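Local atomic coordinates of UPF0255 protein frsA (Vibrio vulnificus, PDB entry 4I4C), a protein that probably hydrolyses carboxylic esters as a member of the alpha/beta-hydrolase clan, and is not a cofactor-independent pyruvate decarboxylase. Residues 39-44 / 81-86; 48-53 / 96-101; 71-76 / 102-107; 136-141 / 313-318. One frame throughout, in Å; residues are numbered along the deposited sequence.

How the contacts relate
Contacts 1, 2 and 3 cross along the chain, their segments alternating between residues 39 and 107, whereas contact 4 opens later and joins residues 136-141 to the distant helix 314-323. Contacts 2 and 3 are the closest pair, with centres about 8 Å apart, and both use helix 98-114. Contact 2 touches all three others, and so does contact 1; only contacts 3 and 4 fail to touch, their nearest atoms being about 6 Å apart. The loop 48-53 after helix 31-44 packs on the start of helix 98-114 and reaches helix 314-323 through Y49 OH to D318 OD2. In sequence that helix falls between the sheet strands 291-295 and 358-363.

Contact 1: residues 39-44 / 81-86; sequences EIKEKN and RTDEQW
The turn that follows helix 64-75, built on D83, meets the last part of helix 31-44 through K41. It combines an Asx turn with a type I beta turn. D83 OD1 accepts from Q85 N at 3.1 Å, on the anti side and somewhat out of the carboxylate plane, and the backbone closes D83-W86 with W86 N bonded to D83 O at 2.9 Å. The bond to OD1 holds the carboxylate so that its second oxygen is turned to the lysine. K41 has CG trans to its backbone N (chi1 170°), and bends at chi3 (74°) and chi4 (60°) lay CD and CE against the turn and carry NZ past the carboxylate. As a result the aliphatic CE comes within 3.3 Å of D83 OD2, while NZ and that oxygen form only a long salt bridge at 3.9 Å. The charge pairing is thus loose and the chain itself does most of the touching. K41 CG runs past the Q85 amide, 3.5 Å from NE2, but NE2 donates to F46 O and makes no hydrogen bond to the lysine. K41 CD lies 3.4 Å above the W86 indole plane, displaced toward the rim near CZ2, an oblique approach. None of the touching residues is fully buried, in keeping with a contact at the protein surface. Farther along the helix, water replaces direct contact. A single water donates to N44 OD1 at 2.6 Å, an oxygen that also accepts from F46 N, and accepts from W86 NE1 at 2.9 Å, lying in the plane of the indole.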
# COMPACT_ATOMS: atom_id res chain seq x y z
N GLU A 39 3.55 -24.46 13.47
CA GLU A 39 4.52 -25.02 12.51
C GLU A 39 5.32 -23.94 11.77
O GLU A 39 6.55 -23.97 11.72
CB GLU A 39 3.80 -25.88 11.47
CG GLU A 39 3.56 -27.32 11.86
CD GLU A 39 4.85 -28.08 12.12
OE1 GLU A 39 5.62 -28.34 11.17
OE2 GLU A 39 5.08 -28.43 13.29
N ILE A 40 4.59 -22.99 11.17
CA ILE A 40 5.18 -21.88 10.43
C ILE A 40 6.16 -21.08 11.30
O ILE A 40 7.32 -20.86 10.89
CB ILE A 40 4.07 -20.95 9.89
CG1 ILE A 40 3.21 -21.68 8.85
CG2 ILE A 40 4.66 -19.64 9.33
CD1 ILE A 40 1.88 -20.98 8.55
N LYS A 41 5.70 -20.67 12.48
CA LYS A 41 6.52 -19.90 13.42
C LYS A 41 7.77 -20.66 13.85
O LYS A 41 8.86 -20.10 13.88
CB LYS A 41 5.71 -19.50 14.66
CG LYS A 41 6.56 -18.90 15.79
CD LYS A 41 5.72 -18.23 16.89
CE LYS A 41 5.02 -19.24 17.79
NZ LYS A 41 5.97 -20.14 18.50
N GLU A 42 7.62 -21.94 14.17
CA GLU A 42 8.78 -22.78 14.47
C GLU A 42 9.76 -22.90 13.29
O GLU A 42 10.98 -22.87 13.48
CB GLU A 42 8.33 -24.18 14.87
CG GLU A 42 7.93 -24.32 16.32
CD GLU A 42 8.59 -25.52 16.94
OE1 GLU A 42 9.78 -25.40 17.32
OE2 GLU A 42 7.94 -26.58 17.03
N LYS A 43 9.23 -23.06 12.08
CA LYS A 43 10.13 -23.24 10.93
C LYS A 43 10.86 -21.94 10.55
O LYS A 43 12.07 -21.97 10.29
CB LYS A 43 9.42 -23.90 9.73
CG LYS A 43 9.14 -25.40 9.96
CD LYS A 43 8.55 -26.13 8.75
CE LYS A 43 7.09 -25.78 8.54
NZ LYS A 43 6.45 -26.58 7.43
N ASN A 44 10.16 -20.80 10.54
CA ASN A 44 10.83 -19.56 10.15
C ASN A 44 11.65 -18.86 11.26
O ASN A 44 12.63 -18.17 10.96
CB ASN A 44 9.89 -18.61 9.38
CG ASN A 44 8.80 -18.01 10.24
OD1 ASN A 44 9.05 -17.56 11.36
ND2 ASN A 44 7.57 -17.98 9.70
N ARG A 81 5.00 -9.61 26.38
CA ARG A 81 4.66 -9.77 24.97
C ARG A 81 3.65 -10.91 24.78
O ARG A 81 3.64 -11.87 25.56
CB ARG A 81 5.92 -10.03 24.15
CG ARG A 81 6.89 -8.86 24.15
CD ARG A 81 8.09 -9.08 23.24
NE ARG A 81 8.83 -7.84 23.07
CZ ARG A 81 9.74 -7.42 23.95
NH1 ARG A 81 9.98 -8.16 25.02
NH2 ARG A 81 10.39 -6.27 23.76
N THR A 82 2.81 -10.80 23.76
CA THR A 82 1.90 -11.89 23.41
C THR A 82 2.73 -13.14 23.15
O THR A 82 2.37 -14.23 23.57
CB THR A 82 1.03 -11.53 22.20
OG1 THR A 82 0.33 -10.31 22.48
CG2 THR A 82 0.04 -12.64 21.90
N ASP A 83 3.87 -12.94 22.49
CA ASP A 83 4.79 -14.02 22.16
C ASP A 83 6.18 -13.44 22.24
O ASP A 83 6.52 -12.55 21.46
CB ASP A 83 4.53 -14.54 20.75
CG ASP A 83 5.21 -15.89 20.49
OD1 ASP A 83 6.37 -16.08 20.91
OD2 ASP A 83 4.56 -16.77 19.88
N GLU A 84 6.97 -13.91 23.20
CA GLU A 84 8.28 -13.31 23.45
C GLU A 84 9.25 -13.49 22.27
O GLU A 84 10.21 -12.74 22.15
CB GLU A 84 8.89 -13.82 24.76
CG GLU A 84 8.11 -13.42 26.03
CD GLU A 84 8.15 -11.93 26.35
OE1 GLU A 84 9.16 -11.27 26.03
OE2 GLU A 84 7.17 -11.42 26.94
N GLN A 85 8.98 -14.46 21.39
CA GLN A 85 9.78 -14.61 20.17
C GLN A 85 9.62 -13.38 19.27
O GLN A 85 10.55 -13.00 18.55
CB GLN A 85 9.36 -15.86 19.39
CG GLN A 85 10.25 -16.16 18.18
CD GLN A 85 9.78 -17.37 17.37
OE1 GLN A 85 9.55 -18.44 17.94
NE2 GLN A 85 9.64 -17.20 16.05
N TRP A 86 8.44 -12.78 19.32
CA TRP A 86 8.09 -11.66 18.45
C TRP A 86 8.22 -10.32 19.18
O TRP A 86 7.35 -9.93 19.95
CB TRP A 86 6.66 -11.85 17.91
CG TRP A 86 6.54 -12.98 16.90
CD1 TRP A 86 7.56 -13.60 16.24
CD2 TRP A 86 5.33 -13.62 16.47
NE1 TRP A 86 7.06 -14.58 15.40
CE2 TRP A 86 5.70 -14.61 15.52
CE3 TRP A 86 3.98 -13.45 16.78
CZ2 TRP A 86 4.76 -15.42 14.89
CZ3 TRP A 86 3.05 -14.27 16.15
CH2 TRP A 86 3.44 -15.24 15.22
O HOH W 1 7.57 -16.17 13.06

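Contact 2: residues 48-53 / 96-101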
# COMPACT_ATOMS: atom_id res chain seq x y z
N TRP A 48 10.14 -11.08 14.66
CA TRP A 48 9.13 -10.05 14.59
C TRP A 48 7.86 -10.70 14.10
O TRP A 48 7.92 -11.62 13.28
CB TRP A 48 9.55 -8.95 13.60
CG TRP A 48 10.80 -8.23 13.97
CD1 TRP A 48 12.06 -8.52 13.55
CD2 TRP A 48 10.91 -7.09 14.83
NE1 TRP A 48 12.96 -7.63 14.10
CE2 TRP A 48 12.28 -6.74 14.89
CE3 TRP A 48 9.99 -6.32 15.56
CZ2 TRP A 48 12.74 -5.66 15.64
CZ3 TRP A 48 10.46 -5.24 16.30
CH2 TRP A 48 11.82 -4.93 16.34
N TYR A 49 6.71 -10.25 14.61
CA TYR A 49 5.41 -10.67 14.09
C TYR A 49 5.19 -10.00 12.74
O TYR A 49 5.03 -10.66 11.70
CB TYR A 49 4.29 -10.29 15.06
CG TYR A 49 2.93 -10.13 14.40
CD1 TYR A 49 2.23 -11.23 13.92
CD2 TYR A 49 2.36 -8.87 14.25
CE1 TYR A 49 0.98 -11.07 13.30
CE2 TYR A 49 1.13 -8.70 13.65
CZ TYR A 49 0.45 -9.79 13.17
OH TYR A 49 -0.78 -9.60 12.57
N ARG A 50 5.23 -8.67 12.75
CA ARG A 50 5.15 -7.89 11.51
C ARG A 50 6.31 -8.19 10.57
O ARG A 50 7.41 -8.47 11.01
CB ARG A 50 5.15 -6.40 11.84
CG ARG A 50 3.85 -5.95 12.46
CD ARG A 50 4.02 -4.60 13.12
NE ARG A 50 2.78 -4.17 13.79
CZ ARG A 50 2.46 -4.46 15.05
NH1 ARG A 50 3.25 -5.23 15.80
NH2 ARG A 50 1.33 -4.00 15.56
N ASN A 51 6.05 -8.16 9.27
CA ASN A 51 7.14 -8.08 8.32
C ASN A 51 7.68 -6.66 8.35
O ASN A 51 6.97 -5.71 8.03
CB ASN A 51 6.70 -8.48 6.91
CG ASN A 51 7.85 -8.47 5.91
OD1 ASN A 51 7.84 -7.71 4.95
ND2 ASN A 51 8.87 -9.30 6.15
N LEU A 52 8.92 -6.53 8.80
CA LEU A 52 9.61 -5.24 8.87
C LEU A 52 9.98 -4.74 7.48
O LEU A 52 10.62 -5.45 6.70
CB LEU A 52 10.88 -5.40 9.70
CG LEU A 52 10.90 -4.71 11.05
CD1 LEU A 52 9.64 -5.04 11.80
CD2 LEU A 52 12.16 -5.13 11.80
N ARG A 53 9.59 -3.50 7.20
CA ARG A 53 9.86 -2.86 5.91
C ARG A 53 10.80 -1.66 6.09
O ARG A 53 10.51 -0.56 5.59
CB ARG A 53 8.55 -2.36 5.32
CG ARG A 53 7.41 -3.39 5.34
CD ARG A 53 7.20 -3.99 3.97
NE ARG A 53 6.40 -5.22 4.04
CZ ARG A 53 5.10 -5.29 3.78
NH1 ARG A 53 4.42 -4.21 3.43
NH2 ARG A 53 4.47 -6.46 3.88
N GLY A 96 7.28 0.29 24.60
CA GLY A 96 7.55 -1.00 24.00
C GLY A 96 6.50 -1.46 23.00
O GLY A 96 6.80 -2.27 22.13
N ASN A 97 5.28 -0.96 23.11
CA ASN A 97 4.22 -1.34 22.18
C ASN A 97 4.47 -0.70 20.81
O ASN A 97 4.89 0.45 20.73
CB ASN A 97 2.84 -0.94 22.73
CG ASN A 97 1.70 -1.07 21.70
OD1 ASN A 97 1.42 -0.13 20.95
ND2 ASN A 97 1.03 -2.21 21.70
N TRP A 98 4.22 -1.46 19.74
CA TRP A 98 4.50 -1.00 18.38
C TRP A 98 3.74 0.29 18.06
O TRP A 98 4.36 1.30 17.71
CB TRP A 98 4.14 -2.09 17.37
CG TRP A 98 4.29 -1.65 15.94
CD1 TRP A 98 3.40 -0.92 15.20
CD2 TRP A 98 5.39 -1.93 15.08
NE1 TRP A 98 3.89 -0.73 13.93
CE2 TRP A 98 5.12 -1.34 13.84
CE3 TRP A 98 6.60 -2.63 15.25
CZ2 TRP A 98 6.00 -1.41 12.77
CZ3 TRP A 98 7.47 -2.71 14.19
CH2 TRP A 98 7.17 -2.11 12.95
N ALA A 99 2.42 0.27 18.22
CA ALA A 99 1.63 1.48 17.99
C ALA A 99 2.07 2.65 18.86
O ALA A 99 2.16 3.77 18.40
CB ALA A 99 0.15 1.21 18.20
N TYR A 100 2.33 2.37 20.14
CA TYR A 100 2.73 3.42 21.08
C TYR A 100 4.02 4.10 20.64
O TYR A 100 4.12 5.33 20.60
CB TYR A 100 2.92 2.83 22.47
CG TYR A 100 3.34 3.85 23.51
CD1 TYR A 100 4.69 4.08 23.77
CD2 TYR A 100 2.40 4.58 24.22
CE1 TYR A 100 5.08 5.02 24.72
CE2 TYR A 100 2.79 5.51 25.17
CZ TYR A 100 4.13 5.73 25.41
OH TYR A 100 4.52 6.66 26.35
N GLU A 101 5.03 3.30 20.31
CA GLU A 101 6.34 3.85 20.01
C GLU A 101 6.32 4.60 18.68
O GLU A 101 6.99 5.63 18.56
CB GLU A 101 7.44 2.79 20.05
CG GLU A 101 7.67 2.15 21.45
CD GLU A 101 8.21 3.10 22.51
OE1 GLU A 101 8.55 4.26 22.20
OE2 GLU A 101 8.29 2.69 23.69
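R50 lays its guanidinium flat on the indole of W98, with the two planes only 3° apart and their centres separated by 3.7 Å. The overlap extends down the chain. R50 CZ stands over the five-membered ring, close to W98 CG at 3.5 Å, which makes a cation-pi contact, and R50 CD adds a CH-pi contact 3.6 Å from the centroid of the W98 six-membered ring. R50 has CG trans to its carbonyl carbon (chi1 -72°) and runs extended to NE, so that methylene and guanidinium share one ring face. Two apolar groups reach the far end of the indole. L52 CD1 approaches W98 CZ3 obliquely at 4.0 Å, and W48 CZ3 comes to the edge of the W98 ring, 4.4 Å from its CZ3. L52 also bears on W48, with its other methyl, CD2, over a face of that indole, so the three side chains pack as a group. The next shell fixes both stacked partners. R50 NE donates to Y137 O and R50 NH1 makes a salt bridge with D88, while W98 NE1 is bound by I134 O at the end of helix 121-136. W98 opens helix 98-114, whose N-cap is N97. The capping bond runs from Y100 N to N97 OD1 at 2.8 Å, on a lone pair in the carbonyl plane, with a C=O...donor angle of 142°. Just before the cap, G96 N donates to the anti lone pair of E101 OE2 at 2.8 Å. N97 ND2 in turn donates to V90 O.

Contact 3: residues 71-76 / 102-107; sequences LARIAS and WTRLGM
A chi1 of -82° swings the W102 indole out from helix 98-114, with CG trans to the carbonyl carbon, and this carries its five-membered ring to I74 and its six-membered ring to L71, both on helix 64-75. The terminal CD1 of I74 lies 3.8 Å from W102 NE1 and 3.9 Å from W102 CD1. Its chain crosses that of the tryptophan at about a right angle. L71 stands slightly farther off, CD2 lying 4.2 Å from W102 CZ2. Both approaches are oblique to the indole. These three residues are buried, and W98, one turn earlier on helix 98-114, meets W102 as well as L71 and I74. On the solvent-exposed side the two helices meet again through R73 and R104. R104 is kinked at chi3, and the two guanidinium planes stand 74° apart, with R104 CZ over one face of R73. The terminal nitrogens, R73 NH1 and R104 NH1, are 3.2 Å apart. Both are donors, so no hydrogen bond joins them. E101 lies alongside, touching R73 and forming a long, weak ion pair with R104, which may offset part of the like charge. The axes of 71-75 and 102-107 approach to 11.2 Å, with N-to-C directions at 151°: a roughly antiparallel helix pair, apolar where L71, I74 and W102 meet and charged where R73 and R104 do.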
# COMPACT_ATOMS: atom_id res chain seq x y z
N LEU A 71 12.49 1.33 16.75
CA LEU A 71 12.57 -0.13 16.75
C LEU A 71 13.34 -0.65 17.96
O LEU A 71 13.01 -1.71 18.51
CB LEU A 71 13.18 -0.64 15.45
CG LEU A 71 12.31 -0.43 14.20
CD1 LEU A 71 13.05 -0.88 12.93
CD2 LEU A 71 10.99 -1.18 14.31
N ALA A 72 14.37 0.08 18.38
CA ALA A 72 15.12 -0.29 19.57
C ALA A 72 14.26 -0.23 20.84
O ALA A 72 14.30 -1.14 21.65
CB ALA A 72 16.37 0.56 19.72
N ARG A 73 13.48 0.84 21.00
CA ARG A 73 12.61 0.93 22.17
C ARG A 73 11.56 -0.20 22.18
O ARG A 73 11.14 -0.66 23.24
CB ARG A 73 11.92 2.30 22.24
CG ARG A 73 12.81 3.46 22.68
CD ARG A 73 12.02 4.76 22.61
NE ARG A 73 12.73 5.88 23.25
CZ ARG A 73 12.61 6.21 24.54
NH1 ARG A 73 11.79 5.52 25.33
NH2 ARG A 73 13.29 7.24 25.03
N ILE A 74 11.16 -0.65 20.99
CA ILE A 74 10.22 -1.76 20.83
C ILE A 74 10.89 -3.10 21.16
O ILE A 74 10.34 -3.92 21.90
CB ILE A 74 9.68 -1.84 19.37
CG1 ILE A 74 8.70 -0.69 19.08
CG2 ILE A 74 9.03 -3.20 19.12
CD1 ILE A 74 8.31 -0.58 17.59
N ALA A 75 12.06 -3.32 20.59
CA ALA A 75 12.75 -4.59 20.77
C ALA A 75 13.42 -4.73 22.16
O ALA A 75 13.62 -5.85 22.64
CB ALA A 75 13.76 -4.80 19.68
N SER A 76 13.76 -3.60 22.78
CA SER A 76 14.41 -3.57 24.11
C SER A 76 13.46 -3.69 25.26
O SER A 76 13.89 -3.80 26.40
CB SER A 76 15.17 -2.25 24.33
OG SER A 76 16.37 -2.23 23.61
N TRP A 102 5.57 4.11 17.70
CA TRP A 102 5.54 4.78 16.40
C TRP A 102 4.72 6.06 16.49
O TRP A 102 5.05 7.05 15.86
CB TRP A 102 5.02 3.87 15.28
CG TRP A 102 6.08 2.95 14.74
CD1 TRP A 102 6.27 1.62 15.05
CD2 TRP A 102 7.12 3.30 13.82
NE1 TRP A 102 7.36 1.13 14.37
CE2 TRP A 102 7.90 2.14 13.60
CE3 TRP A 102 7.47 4.48 13.15
CZ2 TRP A 102 9.01 2.13 12.75
CZ3 TRP A 102 8.57 4.47 12.30
CH2 TRP A 102 9.32 3.29 12.10
N THR A 103 3.67 6.04 17.30
CA THR A 103 2.85 7.23 17.48
C THR A 103 3.64 8.33 18.20
O THR A 103 3.50 9.51 17.89
CB THR A 103 1.54 6.89 18.23
OG1 THR A 103 0.75 6.03 17.40
CG2 THR A 103 0.73 8.13 18.53
N ARG A 104 4.51 7.92 19.13
CA ARG A 104 5.42 8.85 19.78
C ARG A 104 6.26 9.64 18.79
O ARG A 104 6.45 10.83 18.94
CB ARG A 104 6.39 8.12 20.70
CG ARG A 104 5.86 7.80 22.04
CD ARG A 104 6.97 7.16 22.86
NE ARG A 104 7.52 8.08 23.85
CZ ARG A 104 8.39 7.72 24.79
NH1 ARG A 104 8.82 6.46 24.84
NH2 ARG A 104 8.84 8.61 25.67
N LEU A 105 6.81 8.94 17.80
CA LEU A 105 7.60 9.58 16.76
C LEU A 105 6.71 10.51 15.92
O LEU A 105 7.10 11.64 15.63
CB LEU A 105 8.33 8.56 15.86
CG LEU A 105 9.30 9.17 14.83
CD1 LEU A 105 10.41 10.03 15.47
CD2 LEU A 105 9.91 8.11 13.90
N GLY A 106 5.52 10.04 15.56
CA GLY A 106 4.56 10.92 14.91
C GLY A 106 4.31 12.22 15.67
O GLY A 106 4.30 13.32 15.10
N MET A 107 4.12 12.12 16.98
CA MET A 107 3.78 13.30 17.76
C MET A 107 4.96 14.27 17.87
O MET A 107 4.76 15.47 18.03
CB MET A 107 3.24 12.90 19.12
CG MET A 107 1.90 12.20 19.05
SD MET A 107 1.36 11.56 20.66
CE MET A 107 -0.37 11.22 20.35

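Contact 4: residues 136-141 / 313-318; sequences GYPHLK and PKMYLD
The tight half of this contact is M315, which lays its thioether against both Y137 and P138. Its chain turns at chi3 (76°), so that sulfur and methyl both reach the phenol end of Y137. SD and CE of M315 are each 3.4 Å from Y137 OH, and SD is 3.7 Å from Y137 CZ. The sulfur sits 4.5 Å from the Y137 ring centroid and 42° off its normal, an oblique Met-aromatic contact, and the two side chains cross at nearly a right angle. Nearer the helix, at its CG, M315 packs on P138 CG at 3.9 Å. P138 follows a cis peptide bond, and its CB lies over a face of the preceding Y137 ring, 4.0 Å above the plane. The phenol hydroxyl is satisfied by N51 O. The fold element here is the turn leaving helix 121-136, laid against the first turns of helix 314-323; the side chain of M315 is about 8 Å from the bound hexanoic acid. The L140 part is simpler, one buried leucine on D318. L140 CD2 rests 3.6 Å from D318 O, and CD1 lies 4.0 Å from D318 CB, while no hydrogen bond spans the two segments. The carboxylate of D318 is instead engaged elsewhere, OD1 by Y29 OH and OD2 by Y49 OH. The open side begins just beyond L140, at the exposed K141, whose backbone N is hydrogen-bonded to S322 OG of helix 314-323.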
# COMPACT_ATOMS: atom_id res chain seq x y z
N GLY A 136 -0.01 1.96 12.74
CA GLY A 136 -1.18 1.13 12.56
C GLY A 136 -0.92 -0.12 11.72
O GLY A 136 -1.70 -1.08 11.72
N TYR A 137 0.17 -0.09 10.97
CA TYR A 137 0.53 -1.22 10.10
C TYR A 137 0.55 -2.49 10.93
O TYR A 137 1.10 -2.49 12.05
CB TYR A 137 1.91 -0.96 9.50
CG TYR A 137 2.60 -2.14 8.85
CD1 TYR A 137 2.38 -2.47 7.51
CD2 TYR A 137 3.53 -2.90 9.56
CE1 TYR A 137 3.05 -3.54 6.91
CE2 TYR A 137 4.20 -3.97 8.97
CZ TYR A 137 3.96 -4.28 7.64
OH TYR A 137 4.64 -5.35 7.05
N PRO A 138 -0.05 -3.58 10.40
CA PRO A 138 -0.61 -3.71 9.04
C PRO A 138 -2.13 -3.45 8.92
O PRO A 138 -2.77 -3.98 8.01
CB PRO A 138 -0.34 -5.17 8.72
CG PRO A 138 -0.61 -5.85 10.05
CD PRO A 138 -0.01 -4.88 11.08
N HIS A 139 -2.69 -2.67 9.83
CA HIS A 139 -4.07 -2.18 9.67
C HIS A 139 -5.11 -3.29 9.68
O HIS A 139 -5.95 -3.39 8.78
CB HIS A 139 -4.17 -1.34 8.39
CG HIS A 139 -3.08 -0.32 8.28
ND1 HIS A 139 -2.98 0.75 9.15
CD2 HIS A 139 -2.05 -0.20 7.42
CE1 HIS A 139 -1.93 1.47 8.83
NE2 HIS A 139 -1.35 0.92 7.78
N LEU A 140 -5.03 -4.14 10.70
CA LEU A 140 -6.05 -5.14 10.97
C LEU A 140 -7.31 -4.43 11.43
O LEU A 140 -7.24 -3.47 12.20
CB LEU A 140 -5.56 -6.11 12.04
CG LEU A 140 -4.35 -6.97 11.65
CD1 LEU A 140 -4.14 -8.07 12.67
CD2 LEU A 140 -4.50 -7.55 10.25
N LYS A 141 -8.47 -4.89 10.96
CA LYS A 141 -9.70 -4.09 11.11
C LYS A 141 -10.19 -4.02 12.55
O LYS A 141 -10.82 -3.04 12.95
CB LYS A 141 -10.81 -4.58 10.16
CG LYS A 141 -11.51 -5.85 10.60
CD LYS A 141 -12.47 -6.37 9.52
CE LYS A 141 -13.41 -5.27 9.04
NZ LYS A 141 -14.14 -5.68 7.79
N PRO A 313 4.07 -16.18 6.65
CA PRO A 313 4.05 -15.69 8.03
C PRO A 313 2.64 -15.26 8.45
O PRO A 313 1.84 -14.86 7.61
CB PRO A 313 5.01 -14.49 8.00
CG PRO A 313 6.00 -14.87 6.93
CD PRO A 313 5.15 -15.54 5.86
N LYS A 314 2.35 -15.36 9.75
CA LYS A 314 1.02 -15.06 10.26
C LYS A 314 0.53 -13.66 9.90
O LYS A 314 -0.67 -13.45 9.72
CB LYS A 314 0.99 -15.24 11.78
CG LYS A 314 -0.37 -15.02 12.37
CD LYS A 314 -0.39 -15.20 13.90
CE LYS A 314 -1.81 -14.95 14.41
NZ LYS A 314 -1.87 -15.13 15.89
N MET A 315 1.44 -12.69 9.80
CA MET A 315 1.03 -11.31 9.49
C MET A 315 0.28 -11.22 8.16
O MET A 315 -0.69 -10.48 8.05
CB MET A 315 2.20 -10.33 9.47
CG MET A 315 1.73 -8.88 9.61
SD MET A 315 2.74 -7.59 8.85
CE MET A 315 2.31 -7.78 7.12
N TYR A 316 0.73 -11.97 7.17
CA TYR A 316 0.07 -11.95 5.85
C TYR A 316 -1.31 -12.60 5.90
O TYR A 316 -2.28 -12.07 5.34
CB TYR A 316 0.95 -12.58 4.75
CG TYR A 316 2.26 -11.81 4.55
CD1 TYR A 316 2.29 -10.67 3.74
CD2 TYR A 316 3.43 -12.19 5.20
CE1 TYR A 316 3.47 -9.95 3.56
CE2 TYR A 316 4.62 -11.47 5.02
CZ TYR A 316 4.63 -10.35 4.20
OH TYR A 316 5.78 -9.62 4.00
N LEU A 317 -1.40 -13.74 6.57
CA LEU A 317 -2.68 -14.42 6.74
C LEU A 317 -3.64 -13.55 7.57
O LEU A 317 -4.84 -13.53 7.28
CB LEU A 317 -2.46 -15.80 7.37
CG LEU A 317 -1.68 -16.78 6.48
CD1 LEU A 317 -1.21 -18.00 7.28
CD2 LEU A 317 -2.53 -17.21 5.29
N ASP A 318 -3.12 -12.83 8.56
CA ASP A 318 -3.96 -11.92 9.36
C ASP A 318 -4.51 -10.78 8.49
O ASP A 318 -5.70 -10.46 8.55
CB ASP A 318 -3.18 -11.32 10.55
CG ASP A 318 -2.88 -12.33 11.68
OD1 ASP A 318 -3.37 -13.48 11.69
OD2 ASP A 318 -2.13 -11.93 12.61